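PDB 5LHJ: leucine aminopeptidase 2, chloroplastic from Streptomyces sp. BC16019, which probably removes amino acids from the N-termini of peptides as a manganese-dependent M17 aminopeptidase and takes part in bottromycin maturation. Local coordinates for residues V259-T264 and A372-A377; A289-A294 and G309-A314; G346-A351 and R431-H436. All blocks are in the same frame, centred on the assembly; numbering follows the deposited sequence.

Contact 1: V259-T264 and A372-A377; sequences VGKGVT and ATLTSA
Lys261 reaches across the end of strand 367-372 to the loop that follows, and its aliphatic stem and its amine make different contacts there. The tight part lies at the stem. Lys261 CB sits on Ala372 CB at 3.7 Å, and the same methyl also touches CD further along the chain. With CG turned opposite the backbone N (chi1 175°) and every later bond extended, the lysine runs past Ala372 and crosses the Thr373 side chain at roughly a right angle. Its NZ ends 2.8 Å from Thr373 O in a hydrogen bond. The amine approaches from above the carbonyl plane, 36° out of it, instead of along a lone pair. Beside the stem, Leu374 gives looser cover: its CD1 stands 4.3 Å from Lys261 CD.

On the other side of the lysine stem a water joins main chain to main chain. It donates to Lys261 O at 2.9 Å and accepts from Thr373 N at 3.0 Å. Beyond Leu374 the loop leaves the strand, and Ser376 lies exposed.

Thr373, the centre of an inverse gamma turn, places its carbonyl before the lysine while its OG1 is hydrogen-bonded to Asp284. Lys261 NZ also makes a salt bridge to Asp284 and a weak, long ion pair with Glu345. Lys261, Asp284 and Glu345 all bind manganese in this enzyme. The chemistry is consistent with a second-shell role for the loop after strand 367-372, in which the carbonyl of Thr373 probably helps to place Lys261 and its hydroxyl Asp284.

Contact 2: A289-A294 and G309-A314; sequences AAVVAA and GHLPLA
Leu311 pushes its two methyls from strand 306-316 against two successive valines of helix 286-301. The branches divide the work. CD1 meets Val292 CG2 at 3.6 Å, the tighter touch, while CD2 lies 3.9 Å from Val291 CG1 and is almost as near to the CB of that valine. The fork reaches the helix because Leu311 CG is set opposite its own carbonyl carbon (chi1 -56°), which carries the isobutyl group off the strand and toward the helix.

The valines share one rotamer but use different branches of it. Val291 has CG1 opposite the backbone N (chi1 170°), and this methyl is directed at the strand, where it also lies 4.2 Å from Gly309 CA. Val292, one position further round the turn, offers CG2, the branch opposite its carbonyl carbon. Val291 and Leu311 slide past each other in opposite directions, whereas Val292 and Leu311 cross at about a right angle. With no side chain on Gly309, the strand meets the Val291 methyl there through its backbone.

The short segments run in broadly opposite directions, at 147°, with their axes 8.9 Å apart. The helix connects strand 255-263 to its parallel neighbour 306-316, a beta-alpha-beta crossover, and here it packs back on the second strand. Helix 193-207 adds Ile200 and Leu203 to the Val292 side, and helices 164-185 and 486-498 cover the alanines Ala289, Ala290, Ala293 and Ala294. Across the sheet, His310 and Pro312 rest on helix 345-358, so that strand 306-316 is sandwiched between helical layers.

Contact 3: G346-A351 and R431-H436; sequences GRVVLA and RVNCSH
Asn433 faces helix 345-358 with its backbone carbonyl against a face of the Arg347 guanidinium and its side chain against Val348. The apolar part is small. Val348 CG2, the branch set opposite the carbonyl carbon, lies 3.8 Å from Asn433 CB and just grazes the amide nitrogen ND2. The arginine adds a methylene, its CD resting 4.1 Å from Asn433 CB.

In the polar part a carbonyl oxygen lies over a flat cation. Asn433 O sits over one face of the Arg347 guanidinium, 3.3 Å from NH1 and 3.6 Å from CZ. At that angle the NH1 contact is no hydrogen bond, and the attraction is probably electrostatic. Arg347 comes to lie this way through a bend at chi3 (69°), which turns the guanidinium aside from the line of its methylenes. Its plane stands 73° from that of the Asn433 amide, so the two flat side-chain groups do not stack on one another. NH1 also forms a salt bridge with Asp440, at the start of helix 440-449.

Water makes the remaining link. Lying at the guanidinium edge, it accepts from Arg347 NH1 at 3.0 Å and donates to Val432 O at 3.0 Å, which ties the helix to the short, weakly bonded strand 431-432.

Three polar atoms of Asn433 have further partners: OD1 is held by the backbone N of Thr340, ND2 by His341 O, and the main-chain O by ND2 of Asn344. Thr340 and His341 precede, and Asn344 lies between, the manganese ligands Asp343 and Glu345. This suggests a polar layer beside the metal-binding loop, where the charge of the buried arginine is probably offset mainly by Asp440, with the carbonyl and water as further neighbours.

How the contacts relate
All three contacts are buried and belong to the catalytic domain, but contact 3 lies about 22 Å from the centre of the chain, against 11 and 10 Å for contacts 1 and 2. Contacts 1 and 2 share the central sheet, where Gly260 N lies 3.0 Å from His310 O in a probable hydrogen bond between neighbouring strands. Helix 345-358 ties contact 3 to both: Leu374 CD1 packs on Gly346, and Pro312 on Val349. The chemistry shifts with place. Contact 2 is purely apolar, between helix and sheet; contact 1, at the strand ends, mixes methylenes with metal-site polar groups; contact 3 sets a small apolar touch beside a cation, backbone carbonyls and water.

Contact 1: V259-T264 and A372-A377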
# COMPACT_ATOMS: atom_id res chain seq x y z
N VAL A 259 -34.35 -10.73 12.60
CA VAL A 259 -33.88 -9.43 12.17
C VAL A 259 -32.86 -9.65 11.06
O VAL A 259 -31.87 -10.35 11.28
CB VAL A 259 -33.22 -8.64 13.32
CG1 VAL A 259 -32.68 -7.31 12.83
CG2 VAL A 259 -34.23 -8.43 14.45
N GLY A 260 -33.09 -9.07 9.88
CA GLY A 260 -32.20 -9.27 8.73
C GLY A 260 -31.63 -7.98 8.17
O GLY A 260 -32.40 -7.09 7.80
N LYS A 261 -30.31 -7.88 8.08
CA LYS A 261 -29.64 -6.68 7.54
C LYS A 261 -29.85 -6.55 6.04
O LYS A 261 -29.44 -7.42 5.28
CB LYS A 261 -28.13 -6.72 7.84
CG LYS A 261 -27.29 -5.58 7.24
CD LYS A 261 -25.79 -5.88 7.30
CE LYS A 261 -25.03 -4.99 6.34
NZ LYS A 261 -23.58 -5.20 6.40
N GLY A 262 -30.49 -5.45 5.62
CA GLY A 262 -30.80 -5.22 4.21
C GLY A 262 -30.11 -4.03 3.56
O GLY A 262 -30.78 -3.18 2.96
N VAL A 263 -28.78 -3.98 3.63
CA VAL A 263 -28.06 -2.90 2.94
C VAL A 263 -27.91 -3.33 1.48
O VAL A 263 -27.13 -4.21 1.16
CB VAL A 263 -26.71 -2.56 3.60
CG1 VAL A 263 -25.98 -1.46 2.83
CG2 VAL A 263 -26.95 -2.11 5.03
N THR A 264 -28.70 -2.71 0.61
CA THR A 264 -28.79 -3.11 -0.79
C THR A 264 -27.57 -2.73 -1.63
O THR A 264 -27.29 -3.39 -2.63
CB THR A 264 -30.07 -2.58 -1.45
OG1 THR A 264 -30.09 -1.15 -1.41
CG2 THR A 264 -31.30 -3.13 -0.70
N ALA A 372 -26.95 -11.35 9.44
CA ALA A 372 -26.31 -10.21 8.81
C ALA A 372 -24.99 -10.56 8.19
O ALA A 372 -24.22 -11.35 8.74
CB ALA A 372 -26.14 -9.09 9.84
N THR A 373 -24.72 -10.00 7.01
CA THR A 373 -23.39 -10.02 6.40
C THR A 373 -22.60 -8.88 7.05
O THR A 373 -22.49 -7.77 6.51
CB THR A 373 -23.47 -9.85 4.88
OG1 THR A 373 -24.27 -8.70 4.57
CG2 THR A 373 -24.12 -11.09 4.26
N LEU A 374 -22.06 -9.14 8.24
CA LEU A 374 -21.67 -8.05 9.12
C LEU A 374 -20.19 -7.68 9.05
O LEU A 374 -19.89 -6.51 8.87
CB LEU A 374 -22.10 -8.32 10.57
CG LEU A 374 -22.33 -7.08 11.44
CD1 LEU A 374 -23.44 -6.19 10.88
CD2 LEU A 374 -22.64 -7.48 12.86
N THR A 375 -19.29 -8.65 9.16
CA THR A 375 -17.86 -8.33 9.32
C THR A 375 -16.97 -9.12 8.40
O THR A 375 -17.23 -10.30 8.16
CB THR A 375 -17.37 -8.56 10.76
OG1 THR A 375 -17.38 -9.97 11.08
CG2 THR A 375 -18.22 -7.79 11.73
N SER A 376 -15.91 -8.49 7.92
CA SER A 376 -14.93 -9.15 7.07
C SER A 376 -13.90 -9.91 7.90
O SER A 376 -13.26 -10.82 7.38
CB SER A 376 -14.23 -8.13 6.18
OG SER A 376 -13.61 -7.12 6.97
N ALA A 377 -13.75 -9.56 9.18
CA ALA A 377 -12.72 -10.16 10.03
C ALA A 377 -12.96 -11.65 10.24
O ALA A 377 -12.00 -12.41 10.32
CB ALA A 377 -12.64 -9.43 11.36
O HOH W 1 -26.90 -8.77 5.32

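Contact 2: A289-A294 and G309-A314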
# COMPACT_ATOMS: atom_id res chain seq x y z
N ALA A 289 -32.30 -11.05 2.84
CA ALA A 289 -32.73 -12.06 1.87
C ALA A 289 -33.04 -13.40 2.54
O ALA A 289 -34.05 -14.04 2.21
CB ALA A 289 -31.69 -12.27 0.78
N ALA A 290 -32.18 -13.82 3.46
CA ALA A 290 -32.36 -15.09 4.16
C ALA A 290 -33.62 -15.08 5.03
O ALA A 290 -34.39 -16.05 5.05
CB ALA A 290 -31.14 -15.44 4.99
N VAL A 291 -33.83 -13.97 5.73
CA VAL A 291 -34.99 -13.81 6.60
C VAL A 291 -36.29 -13.79 5.80
O VAL A 291 -37.25 -14.50 6.15
CB VAL A 291 -34.86 -12.56 7.51
CG1 VAL A 291 -36.16 -12.25 8.26
CG2 VAL A 291 -33.73 -12.76 8.52
N VAL A 292 -36.32 -13.00 4.73
CA VAL A 292 -37.51 -12.93 3.87
C VAL A 292 -37.85 -14.32 3.31
O VAL A 292 -39.01 -14.76 3.34
CB VAL A 292 -37.32 -11.91 2.73
CG1 VAL A 292 -38.42 -12.02 1.68
CG2 VAL A 292 -37.25 -10.49 3.29
N ALA A 293 -36.84 -15.00 2.79
CA ALA A 293 -37.03 -16.30 2.17
C ALA A 293 -37.53 -17.34 3.18
O ALA A 293 -38.48 -18.08 2.88
CB ALA A 293 -35.76 -16.78 1.48
N ALA A 294 -36.94 -17.37 4.37
CA ALA A 294 -37.39 -18.28 5.43
C ALA A 294 -38.86 -18.01 5.77
O ALA A 294 -39.66 -18.96 5.86
CB ALA A 294 -36.54 -18.16 6.68
N GLY A 309 -40.56 -11.02 11.00
CA GLY A 309 -39.36 -10.49 10.35
C GLY A 309 -39.28 -8.98 10.49
O GLY A 309 -40.30 -8.28 10.39
N HIS A 310 -38.07 -8.47 10.73
CA HIS A 310 -37.79 -7.05 10.93
C HIS A 310 -36.63 -6.71 9.99
O HIS A 310 -35.54 -7.27 10.15
CB HIS A 310 -37.36 -6.77 12.38
CG HIS A 310 -38.28 -7.33 13.43
ND1 HIS A 310 -39.25 -6.58 14.04
CD2 HIS A 310 -38.34 -8.55 14.00
CE1 HIS A 310 -39.88 -7.31 14.94
NE2 HIS A 310 -39.34 -8.51 14.95
N LEU A 311 -36.89 -5.86 9.00
CA LEU A 311 -36.01 -5.70 7.84
C LEU A 311 -35.68 -4.23 7.52
O LEU A 311 -36.41 -3.56 6.79
CB LEU A 311 -36.64 -6.38 6.61
CG LEU A 311 -36.97 -7.87 6.83
CD1 LEU A 311 -38.12 -8.33 5.98
CD2 LEU A 311 -35.73 -8.73 6.64
N PRO A 312 -34.55 -3.71 8.06
CA PRO A 312 -34.08 -2.38 7.69
C PRO A 312 -33.33 -2.40 6.36
O PRO A 312 -32.39 -3.20 6.18
CB PRO A 312 -33.14 -2.02 8.85
CG PRO A 312 -32.59 -3.34 9.30
CD PRO A 312 -33.71 -4.33 9.10
N LEU A 313 -33.75 -1.53 5.44
CA LEU A 313 -33.25 -1.50 4.07
C LEU A 313 -32.67 -0.12 3.74
O LEU A 313 -33.34 0.88 3.95
CB LEU A 313 -34.38 -1.83 3.09
CG LEU A 313 -35.32 -2.99 3.42
CD1 LEU A 313 -36.34 -3.17 2.31
CD2 LEU A 313 -34.56 -4.29 3.60
N ALA A 314 -31.44 -0.08 3.24
CA ALA A 314 -30.79 1.19 2.91
C ALA A 314 -29.59 0.98 2.00
O ALA A 314 -29.12 -0.14 1.84
CB ALA A 314 -30.34 1.90 4.18

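Contact 3: G346-A351 and R431-H436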
# COMPACT_ATOMS: atom_id res chain seq x y z
N GLY A 346 -23.52 -1.59 9.27
CA GLY A 346 -24.50 -2.63 9.54
C GLY A 346 -24.93 -2.71 11.00
O GLY A 346 -26.13 -2.78 11.30
N ARG A 347 -23.96 -2.68 11.91
CA ARG A 347 -24.28 -2.79 13.33
C ARG A 347 -25.10 -1.59 13.81
O ARG A 347 -25.98 -1.72 14.66
CB ARG A 347 -23.02 -3.01 14.17
CG ARG A 347 -22.07 -1.82 14.29
CD ARG A 347 -20.71 -2.27 14.79
NE ARG A 347 -20.03 -3.06 13.77
CZ ARG A 347 -18.82 -3.61 13.86
NH1 ARG A 347 -18.08 -3.51 14.97
NH2 ARG A 347 -18.35 -4.28 12.82
N VAL A 348 -24.83 -0.42 13.24
CA VAL A 348 -25.51 0.83 13.57
C VAL A 348 -26.98 0.79 13.10
O VAL A 348 -27.87 1.23 13.81
CB VAL A 348 -24.74 2.05 12.98
CG1 VAL A 348 -25.49 3.35 13.18
CG2 VAL A 348 -23.35 2.14 13.59
N VAL A 349 -27.21 0.24 11.92
CA VAL A 349 -28.55 0.06 11.37
C VAL A 349 -29.36 -0.96 12.22
O VAL A 349 -30.53 -0.74 12.56
CB VAL A 349 -28.48 -0.39 9.90
CG1 VAL A 349 -29.84 -0.80 9.39
CG2 VAL A 349 -27.89 0.71 9.01
N LEU A 350 -28.74 -2.09 12.55
CA LEU A 350 -29.40 -3.15 13.31
C LEU A 350 -29.76 -2.75 14.74
O LEU A 350 -30.76 -3.24 15.26
CB LEU A 350 -28.52 -4.40 13.35
CG LEU A 350 -28.29 -5.12 12.02
CD1 LEU A 350 -27.19 -6.18 12.14
CD2 LEU A 350 -29.57 -5.74 11.55
N ALA A 351 -28.95 -1.88 15.36
CA ALA A 351 -29.10 -1.52 16.78
C ALA A 351 -30.53 -1.18 17.17
O ALA A 351 -31.13 -1.82 18.04
CB ALA A 351 -28.18 -0.36 17.12
N ARG A 431 -20.49 4.11 23.08
CA ARG A 431 -19.70 3.11 22.38
C ARG A 431 -19.25 3.63 21.04
O ARG A 431 -19.78 4.64 20.54
CB ARG A 431 -20.54 1.85 22.15
CG ARG A 431 -21.76 2.12 21.30
CD ARG A 431 -22.65 0.92 21.19
NE ARG A 431 -23.50 0.65 22.34
CZ ARG A 431 -24.58 1.35 22.71
NH1 ARG A 431 -24.95 2.46 22.08
NH2 ARG A 431 -25.29 0.93 23.74
N VAL A 432 -18.30 2.92 20.44
CA VAL A 432 -17.89 3.15 19.04
C VAL A 432 -18.43 2.04 18.14
O VAL A 432 -18.71 0.94 18.62
CB VAL A 432 -16.36 3.21 18.86
CG1 VAL A 432 -15.77 4.36 19.65
CG2 VAL A 432 -15.67 1.88 19.21
N ASN A 433 -18.53 2.33 16.85
CA ASN A 433 -18.82 1.28 15.86
C ASN A 433 -17.59 0.64 15.25
O ASN A 433 -17.74 -0.27 14.42
CB ASN A 433 -19.78 1.77 14.76
CG ASN A 433 -19.11 2.65 13.71
OD1 ASN A 433 -18.15 3.35 13.98
ND2 ASN A 433 -19.64 2.59 12.50
N CYS A 434 -16.39 1.09 15.63
CA CYS A 434 -15.14 0.51 15.12
C CYS A 434 -13.99 0.84 16.05
O CYS A 434 -13.75 2.02 16.35
CB CYS A 434 -14.83 1.05 13.73
SG CYS A 434 -13.36 0.35 12.95
N SER A 435 -13.28 -0.19 16.51
CA SER A 435 -12.12 0.01 17.40
C SER A 435 -10.80 0.22 16.67
O SER A 435 -9.80 0.60 17.29
CB SER A 435 -11.95 -1.21 18.31
OG SER A 435 -11.59 -2.34 17.54
N HIS A 436 -10.78 -0.10 15.37
CA HIS A 436 -9.55 -0.17 14.59
C HIS A 436 -8.54 -1.17 15.16
O HIS A 436 -7.35 -1.06 14.89
CB HIS A 436 -8.89 1.22 14.43
CG HIS A 436 -9.82 2.27 13.91
ND1 HIS A 436 -10.41 3.20 14.73
CD2 HIS A 436 -10.26 2.53 12.66
CE1 HIS A 436 -11.18 4.00 14.01
NE2 HIS A 436 -11.12 3.60 12.75
O HOH W 2 -18.00 -1.76 17.43